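Local coordinates for protein putative reductase (Peptoclostridium difficile, PDB 5J6C) that is an FMN-binding nitroreductase family protein that probably reduces nitro compounds, possibly including the antibiotic metronidazole, at residues Leu97-Glu111 with Leu162-Ile176. Numbering follows the deposited sequence.
Sequences LKNAPLAIVIIADKE and LKVPSKYSVECIISI
Leu162 meets Val105 tip to tip, CD1 to CG2, just ahead of strand 168-176; this strand and its antiparallel partner 102-109 (axes at 162°) are the two inner strands of the four-stranded antiparallel sheet within this chain. Lys110 N donates a hydrogen bond to the backbone O of Lys167, whose NZ makes a long salt bridge with Asp109 OD1 (3.6 Å), a carboxylate oxygen that also pairs with Lys112. Over one face of the Tyr168 ring lies Ile107 CD1, 4.3 Å from the centroid and 26° off the normal, a CH-pi contact; on this side of the sheet Phe201 of the second subunit packs against both residues. Ser169 and Ala108 exchange two backbone hydrogen bonds. The register slips by one at a beta bulge: Ile106 O accepts from Glu171 N (2.9 Å), while Ile106 N donates to Cys172 O. Glu171, not extended there (phi/psi -86/-52), holds its side chain about 6 Å from a bound FMN, placing the strand pair beside the flavin site. Cys172 SG touches Ile106 CD1 at 3.6 Å. Ile173 CG2 touches both Ala103 CB and Val105 CG2, and Ile174 exchanges two hydrogen bonds with Ile104. Ser175 CB fits tightly against Leu97 CD1 (3.4 Å), while Ser175 OG is hydrogen-bonded to Tyr42 OH. Ile176 brings CD1 within 3.8 Å of Ile104 CD1.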
# COMPACT_ATOMS: atom_id res chain seq x y z
N LEU A 97 -0.33 -15.69 14.78
CA LEU A 97 -1.04 -14.60 15.43
C LEU A 97 -1.42 -14.96 16.87
O LEU A 97 -1.53 -14.06 17.71
CB LEU A 97 -2.27 -14.24 14.61
CG LEU A 97 -3.10 -13.03 14.96
CD1 LEU A 97 -2.28 -11.78 14.92
CD2 LEU A 97 -4.24 -12.95 13.96
N LYS A 98 -1.57 -16.25 17.17
CA LYS A 98 -1.92 -16.65 18.52
C LYS A 98 -0.87 -16.24 19.55
O LYS A 98 -1.20 -16.11 20.73
CB LYS A 98 -2.14 -18.17 18.58
CG LYS A 98 -0.87 -19.00 18.39
CD LYS A 98 -1.21 -20.48 18.27
CE LYS A 98 -0.04 -21.28 17.74
NZ LYS A 98 -0.40 -22.70 17.51
N ASN A 99 0.38 -16.03 19.12
CA ASN A 99 1.47 -15.67 20.02
C ASN A 99 1.85 -14.21 19.93
O ASN A 99 2.88 -13.82 20.50
CB ASN A 99 2.70 -16.52 19.72
CG ASN A 99 2.48 -17.97 20.06
OD1 ASN A 99 1.84 -18.27 21.07
ND2 ASN A 99 2.98 -18.86 19.22
N ALA A 100 1.08 -13.42 19.24
CA ALA A 100 1.36 -12.00 19.08
C ALA A 100 0.70 -11.22 20.20
O ALA A 100 -0.35 -11.63 20.71
CB ALA A 100 0.85 -11.50 17.72
N PRO A 101 1.28 -10.09 20.61
CA PRO A 101 0.64 -9.27 21.64
C PRO A 101 -0.41 -8.33 21.09
O PRO A 101 -1.25 -7.84 21.86
CB PRO A 101 1.81 -8.47 22.24
CG PRO A 101 2.74 -8.29 21.05
CD PRO A 101 2.61 -9.56 20.22
N LEU A 102 -0.38 -8.05 19.79
CA LEU A 102 -1.24 -7.03 19.22
C LEU A 102 -1.55 -7.39 17.77
O LEU A 102 -0.74 -8.03 17.09
CB LEU A 102 -0.56 -5.66 19.30
CG LEU A 102 -1.27 -4.47 18.66
CD1 LEU A 102 -2.62 -4.28 19.33
CD2 LEU A 102 -0.40 -3.21 18.78
N ALA A 103 -2.73 -6.99 17.32
CA ALA A 103 -3.10 -7.12 15.92
C ALA A 103 -3.99 -5.94 15.57
O ALA A 103 -4.71 -5.41 16.42
CB ALA A 103 -3.82 -8.44 15.62
N ILE A 104 -3.89 -5.50 14.32
CA ILE A 104 -4.82 -4.53 13.75
C ILE A 104 -5.44 -5.17 12.52
O ILE A 104 -4.73 -5.48 11.55
CB ILE A 104 -4.14 -3.21 13.38
CG1 ILE A 104 -3.45 -2.59 14.60
CG2 ILE A 104 -5.17 -2.25 12.79
CD1 ILE A 104 -2.73 -1.33 14.25
N VAL A 105 -6.75 -5.38 12.56
CA VAL A 105 -7.51 -5.88 11.42
C VAL A 105 -7.94 -4.67 10.60
O VAL A 105 -8.58 -3.76 11.13
CB VAL A 105 -8.72 -6.70 11.89
CG1 VAL A 105 -9.50 -7.27 10.69
CG2 VAL A 105 -8.26 -7.81 12.82
N ILE A 106 -7.58 -4.66 9.31
CA ILE A 106 -7.94 -3.59 8.39
C ILE A 106 -9.17 -4.02 7.59
O ILE A 106 -9.11 -4.96 6.79
CB ILE A 106 -6.80 -3.21 7.44
CG1 ILE A 106 -5.60 -2.63 8.19
CG2 ILE A 106 -7.29 -2.19 6.45
CD1 ILE A 106 -4.51 -3.61 8.42
N ILE A 107 -10.28 -3.31 7.79
CA ILE A 107 -11.52 -3.56 7.06
C ILE A 107 -11.83 -2.31 6.25
O ILE A 107 -11.27 -1.24 6.48
CB ILE A 107 -12.70 -3.91 7.99
CG1 ILE A 107 -13.10 -2.69 8.83
CG2 ILE A 107 -12.35 -5.12 8.86
CD1 ILE A 107 -14.33 -2.91 9.71
N ALA A 108 -12.74 -2.46 5.29
CA ALA A 108 -13.08 -1.35 4.42
C ALA A 108 -14.55 -1.45 4.03
O ALA A 108 -15.06 -2.54 3.78
CB ALA A 108 -12.21 -1.32 3.17
N ASP A 109 -15.21 -0.30 4.00
CA ASP A 109 -16.59 -0.20 3.53
C ASP A 109 -16.58 -0.37 2.01
O ASP A 109 -16.26 0.56 1.27
CB ASP A 109 -17.18 1.14 3.95
CG ASP A 109 -18.64 1.32 3.53
OD1 ASP A 109 -19.17 2.41 3.82
OD2 ASP A 109 -19.24 0.41 2.92
N LYS A 110 -16.93 -1.58 1.55
CA LYS A 110 -16.79 -1.90 0.13
C LYS A 110 -17.88 -1.29 -0.74
O LYS A 110 -17.77 -1.33 -1.97
CB LYS A 110 -16.72 -3.42 -0.09
CG LYS A 110 -17.97 -4.21 0.25
CD LYS A 110 -17.71 -5.72 0.13
CE LYS A 110 -19.00 -6.55 0.11
NZ LYS A 110 -19.64 -6.71 1.45
N GLU A 111 -18.93 -0.70 -0.15
CA GLU A 111 -19.88 0.08 -0.93
C GLU A 111 -19.44 1.52 -1.13
O GLU A 111 -20.00 2.21 -1.99
CB GLU A 111 -21.25 0.10 -0.24
CG GLU A 111 -21.82 -1.25 0.12
CD GLU A 111 -22.94 -1.12 1.13
OE1 GLU A 111 -23.10 -0.02 1.70
OE2 GLU A 111 -23.65 -2.13 1.37
N LEU A 162 -15.45 -10.84 14.87
CA LEU A 162 -15.36 -9.47 15.35
C LEU A 162 -16.67 -8.70 15.20
O LEU A 162 -16.70 -7.48 15.44
CB LEU A 162 -14.23 -8.74 14.61
CG LEU A 162 -12.85 -9.38 14.79
CD1 LEU A 162 -11.83 -8.55 14.06
CD2 LEU A 162 -12.49 -9.48 16.28
N LYS A 163 -17.76 -9.38 14.81
CA LYS A 163 -19.09 -8.78 14.74
C LYS A 163 -19.14 -7.62 13.74
O LYS A 163 -19.78 -6.61 13.97
CB LYS A 163 -19.57 -8.36 16.13
CG LYS A 163 -19.67 -9.52 17.09
CD LYS A 163 -20.91 -10.35 16.76
CE LYS A 163 -21.14 -11.49 17.76
NZ LYS A 163 -22.50 -11.46 18.42
N VAL A 164 -18.48 -7.81 12.60
CA VAL A 164 -18.37 -6.77 11.57
C VAL A 164 -19.58 -6.83 10.66
O VAL A 164 -19.89 -7.91 10.13
CB VAL A 164 -17.08 -6.98 10.77
CG1 VAL A 164 -16.98 -5.92 9.68
CG2 VAL A 164 -15.88 -6.94 11.70
N PRO A 165 -20.27 -5.72 10.40
CA PRO A 165 -21.41 -5.75 9.48
C PRO A 165 -20.97 -6.13 8.07
O PRO A 165 -19.81 -5.99 7.69
CB PRO A 165 -21.95 -4.31 9.52
CG PRO A 165 -21.40 -3.74 10.79
CD PRO A 165 -20.08 -4.39 11.00
N SER A 166 -21.95 -6.60 7.29
CA SER A 166 -21.67 -7.21 6.00
C SER A 166 -21.24 -6.21 4.93
O SER A 166 -20.65 -6.63 3.93
CB SER A 166 -22.90 -7.96 5.50
OG SER A 166 -24.02 -7.10 5.57
N LYS A 167 -21.55 -4.93 5.09
CA LYS A 167 -21.08 -3.99 4.07
C LYS A 167 -19.56 -3.86 4.06
O LYS A 167 -19.01 -3.33 3.09
CB LYS A 167 -21.73 -2.62 4.25
CG LYS A 167 -21.35 -1.88 5.53
CD LYS A 167 -21.93 -0.46 5.51
CE LYS A 167 -21.51 0.34 6.72
NZ LYS A 167 -21.61 1.80 6.46
N TYR A 168 -18.89 -4.33 5.10
CA TYR A 168 -17.44 -4.28 5.21
C TYR A 168 -16.82 -5.57 4.68
O TYR A 168 -17.38 -6.66 4.80
CB TYR A 168 -17.01 -4.08 6.66
CG TYR A 168 -17.49 -2.78 7.25
CD1 TYR A 168 -16.84 -1.59 6.94
CD2 TYR A 168 -18.59 -2.74 8.10
CE1 TYR A 168 -17.28 -0.40 7.47
CE2 TYR A 168 -19.02 -1.55 8.63
CZ TYR A 168 -18.36 -0.38 8.31
OH TYR A 168 -18.78 0.81 8.83
N SER A 169 -15.62 -5.42 4.12
CA SER A 169 -14.77 -6.54 3.74
C SER A 169 -13.45 -6.46 4.51
O SER A 169 -12.95 -5.37 4.78
CB SER A 169 -14.52 -6.53 2.23
OG SER A 169 -13.78 -7.67 1.85
N VAL A 170 -12.88 -7.62 4.84
CA VAL A 170 -11.63 -7.69 5.59
C VAL A 170 -10.48 -7.83 4.61
O VAL A 170 -10.45 -8.76 3.80
CB VAL A 170 -11.63 -8.85 6.61
CG1 VAL A 170 -10.34 -8.80 7.44
CG2 VAL A 170 -12.84 -8.77 7.51
N GLU A 171 -9.53 -6.91 4.69
CA GLU A 171 -8.39 -6.91 3.78
C GLU A 171 -7.27 -7.80 4.30
O GLU A 171 -6.79 -8.69 3.58
CB GLU A 171 -7.87 -5.48 3.57
CG GLU A 171 -6.51 -5.42 2.88
CD GLU A 171 -6.51 -6.09 1.52
OE1 GLU A 171 -5.49 -6.70 1.15
OE2 GLU A 171 -7.53 -6.03 0.81
N CYS A 172 -6.86 -7.59 5.54
CA CYS A 172 -5.71 -8.27 6.10
C CYS A 172 -5.68 -8.00 7.60
O CYS A 172 -6.35 -7.08 8.09
CB CYS A 172 -4.41 -7.78 5.46
SG CYS A 172 -4.09 -6.00 5.76
N ILE A 173 -4.92 -8.82 8.31
CA ILE A 173 -4.58 -8.58 9.71
C ILE A 173 -3.09 -8.24 9.79
O ILE A 173 -2.26 -8.92 9.17
CB ILE A 173 -4.89 -9.80 10.59
CG1 ILE A 173 -6.28 -10.36 10.25
CG2 ILE A 173 -4.81 -9.42 12.07
CD1 ILE A 173 -6.72 -11.41 11.22
N ILE A 174 -2.75 -7.20 10.55
CA ILE A 174 -1.35 -6.89 10.84
C ILE A 174 -1.09 -7.32 12.28
O ILE A 174 -1.67 -6.74 13.21
CB ILE A 174 -1.01 -5.41 10.65
CG1 ILE A 174 -1.41 -4.92 9.25
CG2 ILE A 174 0.49 -5.19 10.86
CD1 ILE A 174 -0.58 -5.51 8.13
N SER A 175 -0.24 -8.32 12.48
CA SER A 175 0.21 -8.69 13.81
C SER A 175 1.45 -7.87 14.15
O SER A 175 2.31 -7.66 13.30
CB SER A 175 0.54 -10.18 13.90
OG SER A 175 1.72 -10.46 13.20
N ILE A 176 1.51 -7.40 15.39
CA ILE A 176 2.51 -6.41 15.82
C ILE A 176 3.07 -6.83 17.17
O ILE A 176 2.36 -7.38 18.01
CB ILE A 176 1.88 -5.00 15.90
CG1 ILE A 176 1.21 -4.62 14.56
CG2 ILE A 176 2.91 -3.94 16.35
CD1 ILE A 176 0.48 -3.28 14.60
O HOH W 1 -17.26 -8.88 2.66